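CalS13 (Micromonospora echinospora, PDB 4ZAS) probably transfers an amino group onto a nucleotide-linked keto sugar as a pyridoxal phosphate-dependent aminotransferase of the DegT/DnrJ/EryC1 family. Local coordinates at residues A[107-112]-A[155-160]. Residues are numbered along the deposited sequence; the frame is centred on the assembly and turned at random.
Sequences GEVLTT and TRAIVV
L110 binds 155-160 through both of its backbone polar atoms: its N donates to A157 O at 3.1 Å, and its O accepts from V159 N at 2.8 Å, the N-H...O angle of 170° marking the straighter bond. A third bond, R156 N to E108 O, starts the ladder. The segment axes run 17° from parallel. Pairing moves from E108 with T155 to V109 with A157, a step of one residue that defines a beta bulge at R156, whose psi of -31° departs from extended strand values. These are neighbouring parallel strands in the central seven-stranded mixed sheet of a fold type I aminotransferase; strand 129-132 flanks 108-111 on its other edge.

Side-chain packing divides between the two faces of the sheet. On one, V109 CG1, anti to the backbone N, reaches V159 CG2 at 3.8 Å, while CG2 meets A157 CB at 4.1 Å; helix 82-94 packs on A157 and V159. On the other, the side chain of L110 crosses that of T155 at about a right angle, CD1 lying 3.9 Å from the methyl CG2 and 3.6 Å from the hydroxyl OG1, a plain van der Waals neighbour; helix 144-150 covers L110 and I158. At the bulge R156, bent at chi2, packs its CG 3.7 Å from G107 CA, which lies over one face of the guanidinium.

Polar side-chain links are fewer. One water donates to E108 OE1 and accepts from T155 OG1 at 2.7 Å, a hydroxyl also bonded to S152 N. R156 NH1 bonds to P153 O.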
loop_
_atom_site.group_PDB
_atom_site.type_symbol
_atom_site.label_atom_id
_atom_site.label_comp_id
_atom_site.label_asym_id
_atom_site.label_seq_id
_atom_site.Cartn_x
_atom_site.Cartn_y
_atom_site.Cartn_z
ATOM N N GLY A 107 -22.515 -0.741 9.738
ATOM C CA GLY A 107 -22.270 -1.838 8.810
ATOM C C GLY A 107 -21.470 -3.087 9.177
ATOM O O GLY A 107 -20.477 -3.012 9.911
ATOM N N GLU A 108 -21.900 -4.238 8.655
ATOM C CA GLU A 108 -21.199 -5.503 8.878
ATOM C C GLU A 108 -20.743 -6.192 7.598
ATOM O O GLU A 108 -21.282 -5.963 6.518
ATOM C CB GLU A 108 -22.070 -6.469 9.650
ATOM C CG GLU A 108 -22.472 -5.976 11.004
ATOM C CD GLU A 108 -23.523 -6.850 11.622
ATOM O OE1 GLU A 108 -23.981 -7.788 10.929
ATOM O OE2 GLU A 108 -23.862 -6.608 12.801
ATOM N N VAL A 109 -19.730 -7.042 7.740
ATOM C CA VAL A 109 -19.254 -7.891 6.656
ATOM C C VAL A 109 -19.181 -9.327 7.143
ATOM O O VAL A 109 -18.551 -9.618 8.169
ATOM C CB VAL A 109 -17.877 -7.427 6.132
ATOM C CG1 VAL A 109 -17.374 -8.372 5.032
ATOM C CG2 VAL A 109 -17.952 -5.988 5.621
ATOM N N LEU A 110 -19.856 -10.211 6.417
ATOM C CA LEU A 110 -19.827 -11.638 6.691
ATOM C C LEU A 110 -18.645 -12.233 5.951
ATOM O O LEU A 110 -18.484 -12.020 4.742
ATOM C CB LEU A 110 -21.138 -12.293 6.256
ATOM C CG LEU A 110 -22.344 -11.897 7.102
ATOM C CD1 LEU A 110 -23.634 -12.269 6.419
ATOM C CD2 LEU A 110 -22.271 -12.496 8.501
ATOM N N THR A 111 -17.796 -12.953 6.668
ATOM C CA THR A 111 -16.557 -13.454 6.078
ATOM C C THR A 111 -16.095 -14.736 6.745
ATOM O O THR A 111 -16.611 -15.119 7.801
ATOM C CB THR A 111 -15.430 -12.425 6.204
ATOM O OG1 THR A 111 -14.219 -12.982 5.685
ATOM C CG2 THR A 111 -15.203 -12.082 7.660
ATOM N N THR A 112 -15.093 -15.379 6.161
ATOM C CA THR A 112 -14.578 -16.604 6.749
ATOM C C THR A 112 -13.313 -16.336 7.539
ATOM O O THR A 112 -12.500 -15.510 7.148
ATOM C CB THR A 112 -14.303 -17.669 5.696
ATOM O OG1 THR A 112 -13.519 -18.708 6.299
ATOM C CG2 THR A 112 -13.523 -17.068 4.556
ATOM N N THR A 155 -25.818 -6.401 6.751
ATOM C CA THR A 155 -24.731 -6.897 5.920
ATOM C C THR A 155 -24.444 -5.943 4.770
ATOM O O THR A 155 -25.267 -5.818 3.866
ATOM C CB THR A 155 -25.060 -8.272 5.340
ATOM O OG1 THR A 155 -25.481 -9.156 6.394
ATOM C CG2 THR A 155 -23.849 -8.851 4.611
ATOM N N ARG A 156 -23.295 -5.271 4.786
ATOM C CA ARG A 156 -22.949 -4.388 3.677
ATOM C C ARG A 156 -22.247 -5.181 2.605
ATOM O O ARG A 156 -22.349 -4.883 1.412
ATOM C CB ARG A 156 -22.053 -3.242 4.132
ATOM C CG ARG A 156 -22.691 -2.393 5.183
ATOM C CD ARG A 156 -23.794 -1.521 4.610
ATOM N NE ARG A 156 -24.494 -0.838 5.689
ATOM C CZ ARG A 156 -25.601 -1.306 6.264
ATOM N NH1 ARG A 156 -26.153 -2.431 5.824
ATOM N NH2 ARG A 156 -26.174 -0.641 7.261
ATOM N N ALA A 157 -21.530 -6.208 3.034
ATOM C CA ALA A 157 -20.750 -7.008 2.101
ATOM C C ALA A 157 -20.527 -8.430 2.618
ATOM O O ALA A 157 -20.605 -8.696 3.826
ATOM C CB ALA A 157 -19.405 -6.321 1.806
ATOM N N ILE A 158 -20.273 -9.339 1.678
ATOM C CA ILE A 158 -19.941 -10.729 1.963
ATOM C C ILE A 158 -18.610 -11.057 1.318
ATOM O O ILE A 158 -18.417 -10.801 0.119
ATOM C CB ILE A 158 -21.047 -11.680 1.445
ATOM C CG1 ILE A 158 -22.365 -11.422 2.166
ATOM C CG2 ILE A 158 -20.637 -13.134 1.600
ATOM C CD1 ILE A 158 -23.586 -11.940 1.407
ATOM N N VAL A 159 -17.681 -11.593 2.099
ATOM C CA VAL A 159 -16.382 -11.995 1.541
ATOM C C VAL A 159 -16.184 -13.517 1.597
ATOM O O VAL A 159 -16.143 -14.095 2.682
ATOM C CB VAL A 159 -15.201 -11.307 2.277
ATOM C CG1 VAL A 159 -13.882 -11.774 1.687
ATOM C CG2 VAL A 159 -15.294 -9.794 2.190
ATOM N N VAL A 160 -16.032 -14.152 0.438
ATOM C CA VAL A 160 -15.668 -15.567 0.374
ATOM C C VAL A 160 -14.221 -15.735 -0.115
ATOM O O VAL A 160 -13.744 -14.997 -0.989
ATOM C CB VAL A 160 -16.602 -16.369 -0.551
ATOM C CG1 VAL A 160 -18.058 -16.291 -0.079
ATOM C CG2 VAL A 160 -16.450 -15.872 -1.975
HETATM O O HOH W 1 -24.560 -9.678 8.874
#